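Local coordinates for protein putative transcriptional regulator, sugar-binding family (Arthrobacter aurescens, PDB 3NZE) that probably binds a sugar and, as a member of the SorC family, probably regulates transcription by binding DNA, at residues A[85-90]-A[104-109]; A[191-196]-A[213-218]; A[224-229]-A[247-252]; A[234-239]-A[258-263]. All coordinates share one frame; numbering follows the deposited sequence. Where two conformers were deposited one is given.

Contact 1: residues A[85-90]-A[104-109]; sequences VVQLNG and DIMRRF
Val85 and Gln87 on strand 84-87 pack against Met106 and Phe109 on helix 99-113. Strand, helix and the following strand 116-118 form a beta-alpha-beta unit of a Rossmann-like sheet, so this is a helix lying on the strand it follows. The axes of 85-87 and 104-109 run nearly antiparallel, at 168°, and come within 9.0 Å.

No hydrogen bond crosses the interface; the contact is apolar packing. Met106, a selenomethionine, does most of the work. Its chain bends at both chi2 and chi3 (-54°), which folds the methyl CE back over the strand backbone. CE lies 3.4 Å from Gln87 N and 3.6 Å from the carbonyl carbon C of Val86. It also meets the CG2 branch of Val85 at 4.0 Å. The selenium sits farther along the strand, beside CA and CB of Gln87. Phe109 CB touches the CG1 branch of Val85 at 4.1 Å, while its ring leads away to Val62 and to Leu68 on helix 66-73.

Polar bonds hold the strand end from within and from neighbours. Gln87 has CG anti to the backbone N and is extended beyond it, which carries its amide away from the selenium. OE1 accepts from Gln119 NE2 and Phe120 N. Val86 turns its side chain to the other side of the sheet, close to Glu118, a residue that binds calcium in this protein, although no calcium is bound to this chain here. At the far end of the Gln87 amide, NE2 donates to Asn89 O at 2.8 Å, with an angle of 151° at the hydrogen.

Contact 2: residues A[191-196]-A[213-218]; sequences DVATVF and TGPSHE
Val192 opens the tight type I' turn 192-195 of a beta hairpin, and its carbonyl reaches the second segment through water 1. That water donates to Val192 O and Pro215 O and lies at the edge of the His217 ring. Ala193 sets its CB against Pro215 CD at 3.9 Å, and its O receives a CA-H...O contact from Gly214. At Thr194, OG1 donates to Ala193 O and takes a bond from water 2, which also accepts from Thr213 N. Thr213 OG1 binds Gly90 N as well.

Val195 carries the closest packing. Its CG1, anti to the backbone N (chi1 -175°), lies over one face of the His217 ring, 3.8 Å from the centroid. CG2 points instead to Pro215 O, at 3.2 Å. His217 NE2 donates to Val195 O over 3.1 Å, bent at 136°. It approaches from above the carbonyl plane, on the face opposite Val192 N. With a leucine in place of His217, Val195 O would probably lose its second donor and CG1 its flat ring.

Ser216 OG caps helix 217-221 at Gln219 N. The contact joins the helix start to the hairpin of strands 188-192 and 195-198, of which 188-192 pairs with strand 153-160.

Contact 3: residues A[224-229]-A[247-252]; sequences RRRICV and LATDLI
Arg226 and Thr249 meet where two parallel strands, 225-230 and 250-254, start to pair. They are the strands of a beta-alpha-beta unit whose helix is 236-244, within the Rossmann-like sheet.

The Arg226 side chain can be followed outward. CB lies 3.1 Å from Leu247 O. CG and CD stay beside the same oxygen as the chain bends at chi2 (101°) and chi3 (61°). This bend brings NE round to donate to Leu247 O at 2.8 Å; the oxygen lies in the guanidinium plane. At CZ, the methyl CG2 of Thr249 sits over the centre of one guanidinium face, 3.5 Å away. The tips bind backbone carbonyls: NH1 that of Gly246, NH2 that of Val223.

The backbone of Arg226 is held too. Its N donates to Thr249 OG1, and its O accepts from both Thr249 N and Asp250 N. Farther on, Cys228 N donates to Asp250 O and Ile252 N to Cys228 O, both nearly straight. Apolar side chains pack on each side of the sheet: Cys228 CB on Ala248 CB on one, Ile227 CG2 on Ile252 CD1 at 3.5 Å on the other.

Arg225 makes a side-on salt bridge to the Asp250 carboxylate through NE and NH2, with the two planes 25° apart. NH2 reaches OD1 at 2.9 Å. Asp250 OD2 takes two donors: Arg225 NE on its syn side at 2.9 Å, and Thr249 OG1 on its anti side at 2.7 Å.

Contact 4: residues A[234-239]-A[258-263]; sequences SKINGL and ARRLVS
Ile236 meets the long side chain of Arg260 where the first turn of helix 236-244 faces the last turn of helix 255-261. No hydrogen bond joins the segments.

Ile236 and Arg260 lie alongside each other, each reaching back toward the other's helix. Ile236 has a chi1 of -135°, away from the usual staggered positions. CG2 lies 3.2 Å from Arg260 NH1 and 3.6 Å from Arg260 CD. CG1 lies nearer the start of the arginine, 4.0 Å from Arg260 CB. Arg260 is also off a staggered position at chi1, -122°, and bends at chi2. Beyond CG it is extended, which carries the guanidinium along Ile236 to Ser234. There Ser234 CA lies over one face of the group, while Ile236 CB is at its edge. The exposed arginine thus covers the buried isoleucine with CB, CD and NH1.

Deeper in, the Leu239 and Leu261 side chains lie roughly perpendicular. Both put CG anti to the backbone N. Their CD2 methyls meet at 3.8 Å. Leu261 CD1 also lies 4.2 Å from Ile236 CG1. Replacing Ile236 with alanine would probably open a gap beside Leu261 and deprive the Arg260 chain of the surface along which it lies.

Both leucines rest on Leu253 of strand 250-254. The arrangement is that of neighbouring helices packed side by side on one face of the parallel part of a Rossmann-like sheet, the helix before a strand meeting the helix after it.

How the contacts relate
Contacts 1, 2 and 3 reach the same mixed sheet. Contact 1 joins contact 2 through a probable hydrogen bond from Gly90 N to Thr213 OG1, 2.8 Å, and through packing of Leu88 O on Pro215 CD. Contact 2 touches contact 3 where His217 CB meets Leu247 CD2 at 3.7 Å. Contacts 3 and 4 interleave along the chain: helix 236-244 links the strands of contact 3, and Leu239 CD1 packs on Leu251 CD1 at 3.8 Å. Contacts 1 and 4 lie on opposite sides of the chain's centre, their centres about 27 Å apart. Contact 1 alone comes near a known calcium-binding residue: Val86 is about 4 Å from Glu118, side chain to side chain, with no calcium bound here.

Contact 1: residues A[85-90]-A[104-109]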
loop_
_atom_site.group_PDB
_atom_site.type_symbol
_atom_site.label_atom_id
_atom_site.label_comp_id
_atom_site.label_asym_id
_atom_site.label_seq_id
_atom_site.Cartn_x
_atom_site.Cartn_y
_atom_site.Cartn_z
ATOM N N VAL A 85 12.618 1.508 -9.733
ATOM C CA VAL A 85 11.648 1.210 -8.687
ATOM C C VAL A 85 12.132 1.853 -7.398
ATOM O O VAL A 85 13.259 1.621 -6.955
ATOM C CB VAL A 85 11.412 -0.303 -8.478
ATOM C CG1 VAL A 85 10.610 -0.887 -9.632
ATOM C CG2 VAL A 85 12.725 -1.041 -8.293
ATOM N N VAL A 86 11.285 2.694 -6.817
ATOM C CA VAL A 86 11.656 3.431 -5.617
ATOM C C VAL A 86 10.813 3.018 -4.411
ATOM O O VAL A 86 9.586 2.884 -4.494
ATOM C CB VAL A 86 11.641 4.977 -5.849
ATOM C CG1 VAL A 86 10.250 5.469 -6.314
ATOM C CG2 VAL A 86 12.099 5.721 -4.597
ATOM N N GLN A 87 11.488 2.800 -3.290
ATOM C CA GLN A 87 10.851 2.417 -2.043
ATOM C C GLN A 87 10.154 3.634 -1.420
ATOM O O GLN A 87 10.778 4.684 -1.259
ATOM C CB GLN A 87 11.953 1.901 -1.113
ATOM C CG GLN A 87 11.509 1.364 0.227
ATOM C CD GLN A 87 12.722 0.922 1.040
ATOM O OE1 GLN A 87 13.787 0.674 0.478
ATOM N NE2 GLN A 87 12.565 0.820 2.353
ATOM N N LEU A 88 8.873 3.502 -1.066
ATOM C CA LEU A 88 8.097 4.656 -0.587
ATOM C C LEU A 88 8.093 4.847 0.928
ATOM O O LEU A 88 7.770 5.931 1.413
ATOM C CB LEU A 88 6.647 4.554 -1.065
ATOM C CG LEU A 88 6.468 4.584 -2.586
ATOM C CD1 LEU A 88 4.973 4.598 -2.949
ATOM C CD2 LEU A 88 7.169 5.806 -3.159
ATOM N N ASN A 89 8.434 3.790 1.664
ATOM C CA ASN A 89 8.447 3.830 3.119
ATOM C C ASN A 89 9.681 3.126 3.666
ATOM O O ASN A 89 10.183 2.211 3.044
ATOM C CB ASN A 89 7.181 3.191 3.702
ATOM C CG ASN A 89 6.931 1.784 3.182
ATOM O OD1 ASN A 89 7.082 1.511 1.992
ATOM N ND2 ASN A 89 6.517 0.890 4.075
ATOM N N GLY A 90 10.157 3.564 4.833
ATOM C CA GLY A 90 11.396 3.051 5.400
ATOM C C GLY A 90 11.258 1.639 5.932
ATOM O O GLY A 90 10.174 1.046 5.888
ATOM N N ASP A 104 14.169 -7.557 -0.165
ATOM C CA ASP A 104 13.803 -8.661 -1.045
ATOM C C ASP A 104 12.660 -8.276 -1.969
ATOM O O ASP A 104 12.641 -8.673 -3.139
ATOM C CB ASP A 104 13.449 -9.919 -0.242
ATOM C CG ASP A 104 14.678 -10.580 0.374
ATOM O OD1 ASP A 104 15.799 -10.195 -0.005
ATOM O OD2 ASP A 104 14.517 -11.485 1.216
ATOM N N ILE A 105 11.711 -7.519 -1.432
ATOM C CA ILE A 105 10.581 -7.029 -2.226
ATOM C C ILE A 105 11.095 -6.138 -3.345
ATOM O O ILE A 105 10.774 -6.349 -4.522
ATOM C CB ILE A 105 9.566 -6.255 -1.357
ATOM C CG1 ILE A 105 8.883 -7.206 -0.375
ATOM C CG2 ILE A 105 8.513 -5.557 -2.226
ATOM C CD1 ILE A 105 8.112 -6.501 0.706
HETATM N N MSE A 106 11.922 -5.158 -2.987
HETATM C CA MSE A 106 12.459 -4.257 -4.003
HETATM C C MSE A 106 13.265 -5.008 -5.071
HETATM O O MSE A 106 13.126 -4.738 -6.267
HETATM C CB MSE A 106 13.249 -3.097 -3.374
HETATM C CG MSE A 106 12.497 -2.341 -2.291
HETATM SE SE MSE A 106 10.913 -1.430 -3.008
HETATM C CE MSE A 106 11.759 -0.415 -4.427
ATOM N N ARG A 107 14.102 -5.954 -4.648
ATOM C CA ARG A 107 14.874 -6.781 -5.586
ATOM C C ARG A 107 14.004 -7.561 -6.580
ATOM O O ARG A 107 14.303 -7.602 -7.772
ATOM C CB ARG A 107 15.800 -7.741 -4.820
ATOM C CG ARG A 107 16.922 -7.039 -4.082
ATOM C CD ARG A 107 17.822 -8.023 -3.321
ATOM N NE ARG A 107 18.761 -7.302 -2.456
ATOM C CZ ARG A 107 20.066 -7.194 -2.691
ATOM N NH1 ARG A 107 20.837 -6.505 -1.856
ATOM N NH2 ARG A 107 20.605 -7.779 -3.756
ATOM N N ARG A 108 12.926 -8.169 -6.092
ATOM C CA ARG A 108 11.984 -8.873 -6.965
ATOM C C ARG A 108 11.383 -7.952 -8.030
ATOM O O ARG A 108 11.218 -8.357 -9.191
ATOM C CB ARG A 108 10.877 -9.533 -6.135
ATOM C CG ARG A 108 11.356 -10.807 -5.413
ATOM C CD ARG A 108 10.305 -11.360 -4.458
ATOM N NE ARG A 108 10.930 -12.160 -3.409
ATOM C CZ ARG A 108 10.704 -12.002 -2.111
ATOM N NH1 ARG A 108 9.850 -11.084 -1.684
ATOM N NH2 ARG A 108 11.323 -12.780 -1.239
ATOM N N PHE A 109 11.061 -6.724 -7.636
ATOM C CA PHE A 109 10.507 -5.758 -8.591
ATOM C C PHE A 109 11.581 -5.366 -9.595
ATOM O O PHE A 109 11.343 -5.360 -10.795
ATOM C CB PHE A 109 9.948 -4.512 -7.883
ATOM C CG PHE A 109 8.488 -4.613 -7.538
ATOM C CD1 PHE A 109 8.082 -5.140 -6.325
ATOM C CD2 PHE A 109 7.514 -4.192 -8.441
ATOM C CE1 PHE A 109 6.741 -5.231 -5.997
ATOM C CE2 PHE A 109 6.174 -4.281 -8.117
ATOM C CZ PHE A 109 5.781 -4.801 -6.895
#

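Contact 2: residues A[191-196]-A[213-218]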
loop_
_atom_site.group_PDB
_atom_site.type_symbol
_atom_site.label_atom_id
_atom_site.label_comp_id
_atom_site.label_asym_id
_atom_site.label_seq_id
_atom_site.Cartn_x
_atom_site.Cartn_y
_atom_site.Cartn_z
ATOM N N ASP A 191 -4.086 2.936 7.046
ATOM C CA ASP A 191 -2.951 3.658 6.499
ATOM C C ASP A 191 -2.605 3.168 5.114
ATOM O O ASP A 191 -2.916 2.038 4.738
ATOM C CB ASP A 191 -1.702 3.527 7.400
ATOM C CG ASP A 191 -0.923 2.219 7.164
ATOM O OD1 ASP A 191 -1.239 1.212 7.830
ATOM O OD2 ASP A 191 0.003 2.193 6.313
ATOM N N VAL A 192 -1.968 4.046 4.352
ATOM C CA VAL A 192 -1.250 3.627 3.168
ATOM C C VAL A 192 0.170 4.125 3.327
ATOM O O VAL A 192 0.392 5.308 3.614
ATOM C CB VAL A 192 -1.868 4.221 1.906
ATOM C CG1 VAL A 192 -0.872 4.151 0.759
ATOM C CG2 VAL A 192 -3.145 3.464 1.565
ATOM N N ALA A 193 1.132 3.217 3.163
ATOM C CA ALA A 193 2.557 3.555 3.269
ATOM C C ALA A 193 2.931 4.174 4.624
ATOM O O ALA A 193 3.862 4.986 4.720
ATOM C CB ALA A 193 2.965 4.484 2.109
ATOM N N THR A 194 2.202 3.767 5.659
ATOM C CA THR A 194 2.362 4.259 7.030
ATOM C C THR A 194 1.855 5.690 7.253
ATOM O O THR A 194 2.122 6.287 8.295
ATOM C CB THR A 194 3.806 4.056 7.617
ATOM O OG1 THR A 194 4.690 5.089 7.159
ATOM C CG2 THR A 194 4.350 2.680 7.256
ATOM N N VAL A 195 1.112 6.233 6.284
ATOM C CA VAL A 195 0.433 7.514 6.473
ATOM C C VAL A 195 -1.048 7.247 6.731
ATOM O O VAL A 195 -1.741 6.673 5.891
ATOM C CB VAL A 195 0.580 8.461 5.262
ATOM C CG1 VAL A 195 -0.051 9.833 5.559
ATOM C CG2 VAL A 195 2.044 8.634 4.878
ATOM N N PHE A 196 -1.516 7.651 7.900
ATOM C CA PHE A 196 -2.838 7.274 8.388
ATOM C C PHE A 196 -3.952 8.199 7.928
ATOM O O PHE A 196 -3.714 9.369 7.593
ATOM C CB PHE A 196 -2.804 7.223 9.914
ATOM C CG PHE A 196 -1.839 6.200 10.452
ATOM C CD1 PHE A 196 -2.278 4.930 10.768
ATOM C CD2 PHE A 196 -0.494 6.507 10.614
ATOM C CE1 PHE A 196 -1.391 3.967 11.246
ATOM C CE2 PHE A 196 0.400 5.556 11.098
ATOM C CZ PHE A 196 -0.055 4.284 11.413
ATOM N N THR A 213 7.214 7.875 7.501
ATOM C CA THR A 213 8.202 8.012 6.434
ATOM C C THR A 213 7.596 8.039 5.027
ATOM O O THR A 213 8.318 8.250 4.053
ATOM C CB THR A 213 9.272 6.875 6.481
ATOM O OG1 THR A 213 8.685 5.627 6.100
ATOM C CG2 THR A 213 9.879 6.750 7.881
ATOM N N GLY A 214 6.284 7.839 4.917
ATOM C CA GLY A 214 5.655 7.701 3.607
ATOM C C GLY A 214 5.200 9.011 2.967
ATOM O O GLY A 214 5.174 10.050 3.621
ATOM N N PRO A 215 4.865 8.963 1.669
ATOM C CA PRO A 215 4.403 10.132 0.902
ATOM C C PRO A 215 3.058 10.632 1.412
ATOM O O PRO A 215 2.249 9.840 1.901
ATOM C CB PRO A 215 4.216 9.576 -0.520
ATOM C CG PRO A 215 4.902 8.243 -0.528
ATOM C CD PRO A 215 4.824 7.731 0.868
ATOM N N SER A 216 2.803 11.928 1.278
ATOM C CA SER A 216 1.510 12.463 1.694
ATOM C C SER A 216 0.435 11.931 0.778
ATOM O O SER A 216 0.699 11.539 -0.361
ATOM C CB SER A 216 1.485 13.991 1.658
ATOM O OG SER A 216 1.547 14.462 0.322
ATOM N N HIS A 217 -0.791 11.929 1.277
ATOM C CA HIS A 217 -1.917 11.526 0.451
ATOM C C HIS A 217 -2.103 12.494 -0.719
ATOM O O HIS A 217 -2.435 12.069 -1.822
ATOM C CB HIS A 217 -3.175 11.358 1.305
ATOM C CG HIS A 217 -3.047 10.260 2.320
ATOM N ND1 HIS A 217 -3.890 10.133 3.402
ATOM C CD2 HIS A 217 -2.155 9.243 2.418
ATOM C CE1 HIS A 217 -3.531 9.081 4.120
ATOM N NE2 HIS A 217 -2.479 8.525 3.544
ATOM N N GLU A 218 -1.839 13.782 -0.491
ATOM C CA GLU A 218 -1.876 14.761 -1.573
ATOM C C GLU A 218 -0.924 14.386 -2.712
ATOM O O GLU A 218 -1.285 14.449 -3.887
ATOM C CB GLU A 218 -1.579 16.181 -1.067
ATOM C CG GLU A 218 -1.650 17.233 -2.173
ATOM C CD GLU A 218 -1.244 18.624 -1.712
ATOM O OE1 GLU A 218 -0.909 18.792 -0.517
ATOM O OE2 GLU A 218 -1.253 19.552 -2.551
HETATM O O HOH W 1 0.631 7.528 1.647
HETATM O O HOH W 2 7.100 5.188 8.018
#

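Contact 3: residues A[224-229]-A[247-252]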
loop_
_atom_site.group_PDB
_atom_site.type_symbol
_atom_site.label_atom_id
_atom_site.label_comp_id
_atom_site.label_asym_id
_atom_site.label_seq_id
_atom_site.Cartn_x
_atom_site.Cartn_y
_atom_site.Cartn_z
ATOM N N ARG A 224 -0.180 9.163 -11.474
ATOM C CA ARG A 224 -1.085 8.787 -12.561
ATOM C C ARG A 224 -1.930 7.534 -12.306
ATOM O O ARG A 224 -3.153 7.564 -12.451
ATOM C CB ARG A 224 -0.332 8.647 -13.876
ATOM C CG ARG A 224 -1.272 8.768 -15.053
ATOM C CD ARG A 224 -0.579 8.494 -16.356
ATOM N NE ARG A 224 -0.445 7.067 -16.581
ATOM C CZ ARG A 224 0.703 6.416 -16.478
ATOM N NH1 ARG A 224 0.752 5.112 -16.702
ATOM N NH2 ARG A 224 1.799 7.084 -16.162
ATOM N N ARG A 225 -1.278 6.436 -11.955
ATOM C CA ARG A 225 -1.975 5.214 -11.591
ATOM C C ARG A 225 -1.562 4.799 -10.179
ATOM O O ARG A 225 -0.374 4.768 -9.849
ATOM C CB ARG A 225 -1.665 4.081 -12.582
ATOM C CG ARG A 225 -2.080 4.351 -14.044
ATOM C CD ARG A 225 -3.600 4.434 -14.225
ATOM N NE ARG A 225 -4.274 3.133 -14.249
ATOM C CZ ARG A 225 -4.494 2.404 -15.348
ATOM N NH1 ARG A 225 -4.080 2.833 -16.536
ATOM N NH2 ARG A 225 -5.132 1.242 -15.261
ATOM N N ARG A 226 -2.556 4.471 -9.357
ATOM C CA ARG A 226 -2.322 4.026 -7.991
ATOM C C ARG A 226 -2.998 2.674 -7.811
ATOM O O ARG A 226 -4.226 2.571 -7.829
ATOM C CB ARG A 226 -2.877 5.032 -6.978
ATOM C CG ARG A 226 -2.057 6.311 -6.869
ATOM C CD ARG A 226 -2.683 7.443 -7.632
ATOM N NE ARG A 226 -4.021 7.762 -7.130
ATOM C CZ ARG A 226 -4.825 8.651 -7.694
ATOM N NH1 ARG A 226 -6.034 8.869 -7.186
ATOM N NH2 ARG A 226 -4.426 9.316 -8.767
ATOM N N ILE A 227 -2.189 1.636 -7.652
ATOM C CA ILE A 227 -2.703 0.268 -7.626
ATOM C C ILE A 227 -2.759 -0.173 -6.181
ATOM O O ILE A 227 -1.731 -0.269 -5.509
ATOM C CB ILE A 227 -1.819 -0.719 -8.423
ATOM C CG1 ILE A 227 -1.778 -0.351 -9.910
ATOM C CG2 ILE A 227 -2.361 -2.130 -8.329
ATOM C CD1 ILE A 227 -0.849 0.766 -10.254
ATOM N N CYS A 228 -3.976 -0.423 -5.718
ATOM C CA CYS A 228 -4.246 -0.741 -4.327
ATOM C C CYS A 228 -4.638 -2.207 -4.220
ATOM O O CYS A 228 -5.561 -2.665 -4.907
ATOM C CB CYS A 228 -5.386 0.157 -3.833
ATOM S SG CYS A 228 -5.863 -0.140 -2.126
ATOM N N VAL A 229 -3.947 -2.953 -3.360
ATOM C CA VAL A 229 -4.165 -4.396 -3.282
ATOM C C VAL A 229 -4.580 -4.752 -1.873
ATOM O O VAL A 229 -3.865 -4.451 -0.930
ATOM C CB VAL A 229 -2.896 -5.193 -3.620
ATOM C CG1 VAL A 229 -3.208 -6.685 -3.589
ATOM C CG2 VAL A 229 -2.331 -4.767 -4.985
ATOM N N LEU A 247 -7.392 7.492 -2.796
ATOM C CA LEU A 247 -6.001 7.125 -2.968
ATOM C C LEU A 247 -5.748 6.218 -4.172
ATOM O O LEU A 247 -4.695 6.305 -4.782
ATOM C CB LEU A 247 -5.451 6.505 -1.685
ATOM C CG LEU A 247 -5.457 7.438 -0.484
ATOM C CD1 LEU A 247 -4.710 6.768 0.669
ATOM C CD2 LEU A 247 -4.785 8.753 -0.850
ATOM N N ALA A 248 -6.725 5.386 -4.534
ATOM C CA ALA A 248 -6.526 4.362 -5.568
ATOM C C ALA A 248 -7.128 4.770 -6.912
ATOM O O ALA A 248 -8.100 5.510 -6.948
ATOM C CB ALA A 248 -7.145 3.062 -5.120
ATOM N N THR A 249 -6.537 4.296 -8.006
ATOM C CA THR A 249 -7.206 4.339 -9.306
ATOM C C THR A 249 -7.613 2.921 -9.733
ATOM O O THR A 249 -8.575 2.736 -10.479
ATOM C CB THR A 249 -6.314 4.961 -10.409
ATOM O OG1 THR A 249 -5.072 4.240 -10.481
ATOM C CG2 THR A 249 -6.024 6.419 -10.111
ATOM N N ASP A 250 -6.862 1.925 -9.264
ATOM C CA ASP A 250 -7.076 0.529 -9.609
ATOM C C ASP A 250 -7.049 -0.296 -8.329
ATOM O O ASP A 250 -6.156 -0.143 -7.504
ATOM C CB ASP A 250 -5.982 0.033 -10.556
ATOM C CG ASP A 250 -5.926 0.832 -11.849
ATOM O OD1 ASP A 250 -6.566 0.424 -12.843
ATOM O OD2 ASP A 250 -5.254 1.877 -11.867
ATOM N N LEU A 251 -8.042 -1.147 -8.154
ATOM C CA LEU A 251 -8.161 -1.906 -6.914
ATOM C C LEU A 251 -8.239 -3.391 -7.218
ATOM O O LEU A 251 -8.985 -3.805 -8.107
ATOM C CB LEU A 251 -9.428 -1.452 -6.182
ATOM C CG LEU A 251 -9.879 -2.222 -4.944
ATOM C CD1 LEU A 251 -8.870 -2.014 -3.808
ATOM C CD2 LEU A 251 -11.265 -1.765 -4.515
ATOM N N ILE A 252 -7.459 -4.194 -6.495
ATOM C CA ILE A 252 -7.556 -5.648 -6.580
ATOM C C ILE A 252 -7.854 -6.184 -5.185
ATOM O O ILE A 252 -7.140 -5.863 -4.235
ATOM C CB ILE A 252 -6.255 -6.284 -7.109
ATOM C CG1 ILE A 252 -5.894 -5.712 -8.482
ATOM C CG2 ILE A 252 -6.397 -7.818 -7.207
ATOM C CD1 ILE A 252 -4.922 -4.578 -8.420
#

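Contact 4: residues A[234-239]-A[258-263]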
loop_
_atom_site.group_PDB
_atom_site.type_symbol
_atom_site.label_atom_id
_atom_site.label_comp_id
_atom_site.label_asym_id
_atom_site.label_seq_id
_atom_site.Cartn_x
_atom_site.Cartn_y
_atom_site.Cartn_z
ATOM N N SER A 234 -11.968 -8.717 6.981
ATOM C CA SER A 234 -12.000 -8.117 8.308
ATOM C C SER A 234 -11.176 -6.829 8.370
ATOM O O SER A 234 -11.073 -6.201 9.424
ATOM C CB SER A 234 -11.512 -9.112 9.361
ATOM O OG SER A 234 -10.134 -9.379 9.192
ATOM N N LYS A 235 -10.591 -6.442 7.239
ATOM C CA LYS A 235 -9.805 -5.212 7.148
ATOM C C LYS A 235 -10.489 -4.145 6.282
ATOM O O LYS A 235 -9.844 -3.222 5.762
ATOM C CB LYS A 235 -8.420 -5.515 6.584
ATOM C CG LYS A 235 -7.584 -6.425 7.477
ATOM C CD LYS A 235 -6.187 -6.621 6.910
ATOM C CE LYS A 235 -5.422 -7.683 7.688
ATOM N NZ LYS A 235 -4.064 -7.919 7.123
ATOM N N ILE A 236 -11.801 -4.268 6.131
ATOM C CA ILE A 236 -12.529 -3.398 5.215
ATOM C C ILE A 236 -12.581 -1.937 5.673
ATOM O O ILE A 236 -12.726 -1.032 4.853
ATOM C CB ILE A 236 -13.949 -3.936 4.930
ATOM C CG1 ILE A 236 -14.241 -3.850 3.433
ATOM C CG2 ILE A 236 -14.991 -3.186 5.746
ATOM C CD1 ILE A 236 -13.172 -4.519 2.584
ATOM N N ASN A 237 -12.445 -1.702 6.975
ATOM C CA ASN A 237 -12.454 -0.332 7.487
ATOM C C ASN A 237 -11.349 0.524 6.883
ATOM O O ASN A 237 -11.571 1.686 6.526
ATOM C CB ASN A 237 -12.365 -0.319 9.014
ATOM C CG ASN A 237 -13.709 -0.539 9.670
ATOM O OD1 ASN A 237 -14.748 -0.164 9.119
ATOM N ND2 ASN A 237 -13.703 -1.147 10.853
ATOM N N GLY A 238 -10.165 -0.067 6.759
ATOM C CA GLY A 238 -9.020 0.612 6.186
ATOM C C GLY A 238 -9.260 0.924 4.720
ATOM O O GLY A 238 -8.974 2.023 4.248
ATOM N N LEU A 239 -9.779 -0.058 3.987
ATOM C CA LEU A 239 -10.028 0.147 2.569
ATOM C C LEU A 239 -11.054 1.245 2.350
ATOM O O LEU A 239 -10.901 2.069 1.451
ATOM C CB LEU A 239 -10.503 -1.146 1.899
ATOM C CG LEU A 239 -10.828 -1.005 0.410
ATOM C CD1 LEU A 239 -9.621 -0.538 -0.380
ATOM C CD2 LEU A 239 -11.352 -2.320 -0.145
ATOM N N ALA A 258 -14.858 -7.807 -1.228
ATOM C CA ALA A 258 -15.677 -7.027 -2.160
ATOM C C ALA A 258 -17.132 -7.047 -1.724
ATOM O O ALA A 258 -17.831 -6.038 -1.818
ATOM C CB ALA A 258 -15.531 -7.546 -3.580
ATOM N N ARG A 259 -17.580 -8.195 -1.232
ATOM C CA ARG A 259 -18.955 -8.314 -0.752
ATOM C C ARG A 259 -19.197 -7.419 0.456
ATOM O O ARG A 259 -20.267 -6.824 0.597
ATOM C CB ARG A 259 -19.289 -9.775 -0.436
ATOM C CG ARG A 259 -19.458 -10.638 -1.688
ATOM C CD ARG A 259 -19.953 -12.051 -1.343
ATOM N NE ARG A 259 -19.688 -13.012 -2.413
ATOM C CZ ARG A 259 -20.369 -13.065 -3.557
ATOM N NH1 ARG A 259 -21.352 -12.203 -3.791
ATOM N NH2 ARG A 259 -20.063 -13.973 -4.477
ATOM N N ARG A 260 -18.194 -7.318 1.321
ATOM C CA ARG A 260 -18.273 -6.444 2.479
ATOM C C ARG A 260 -18.317 -5.001 1.999
ATOM O O ARG A 260 -19.038 -4.167 2.540
ATOM C CB ARG A 260 -17.060 -6.652 3.388
ATOM C CG ARG A 260 -17.414 -7.067 4.805
ATOM C CD ARG A 260 -16.386 -6.546 5.789
ATOM N NE ARG A 260 -16.796 -6.743 7.177
ATOM C CZ ARG A 260 -16.180 -6.195 8.220
ATOM N NH1 ARG A 260 -15.129 -5.407 8.033
ATOM N NH2 ARG A 260 -16.620 -6.430 9.450
ATOM N N LEU A 261 -17.538 -4.716 0.964
ATOM C CA LEU A 261 -17.382 -3.353 0.485
ATOM C C LEU A 261 -18.683 -2.811 -0.104
ATOM O O LEU A 261 -18.957 -1.616 -0.016
ATOM C CB LEU A 261 -16.234 -3.274 -0.529
ATOM C CG LEU A 261 -15.709 -1.891 -0.904
ATOM C CD1 LEU A 261 -15.173 -1.140 0.313
ATOM C CD2 LEU A 261 -14.641 -1.993 -1.983
ATOM N N VAL A 262 -19.491 -3.685 -0.694
ATOM C CA VAL A 262 -20.762 -3.253 -1.263
ATOM C C VAL A 262 -21.864 -3.343 -0.208
ATOM O O VAL A 262 -23.051 -3.294 -0.526
ATOM C CB VAL A 262 -21.167 -4.064 -2.521
ATOM C CG1 VAL A 262 -20.198 -3.812 -3.673
ATOM C CG2 VAL A 262 -21.258 -5.549 -2.204
ATOM N N SER A 263 -21.456 -3.475 1.051
ATOM C CA SER A 263 -22.393 -3.534 2.168
ATOM C C SER A 263 -22.277 -2.295 3.046
ATOM O O SER A 263 -23.218 -1.512 3.149
ATOM C CB SER A 263 -22.156 -4.789 3.010
ATOM O OG SER A 263 -23.166 -5.752 2.773
#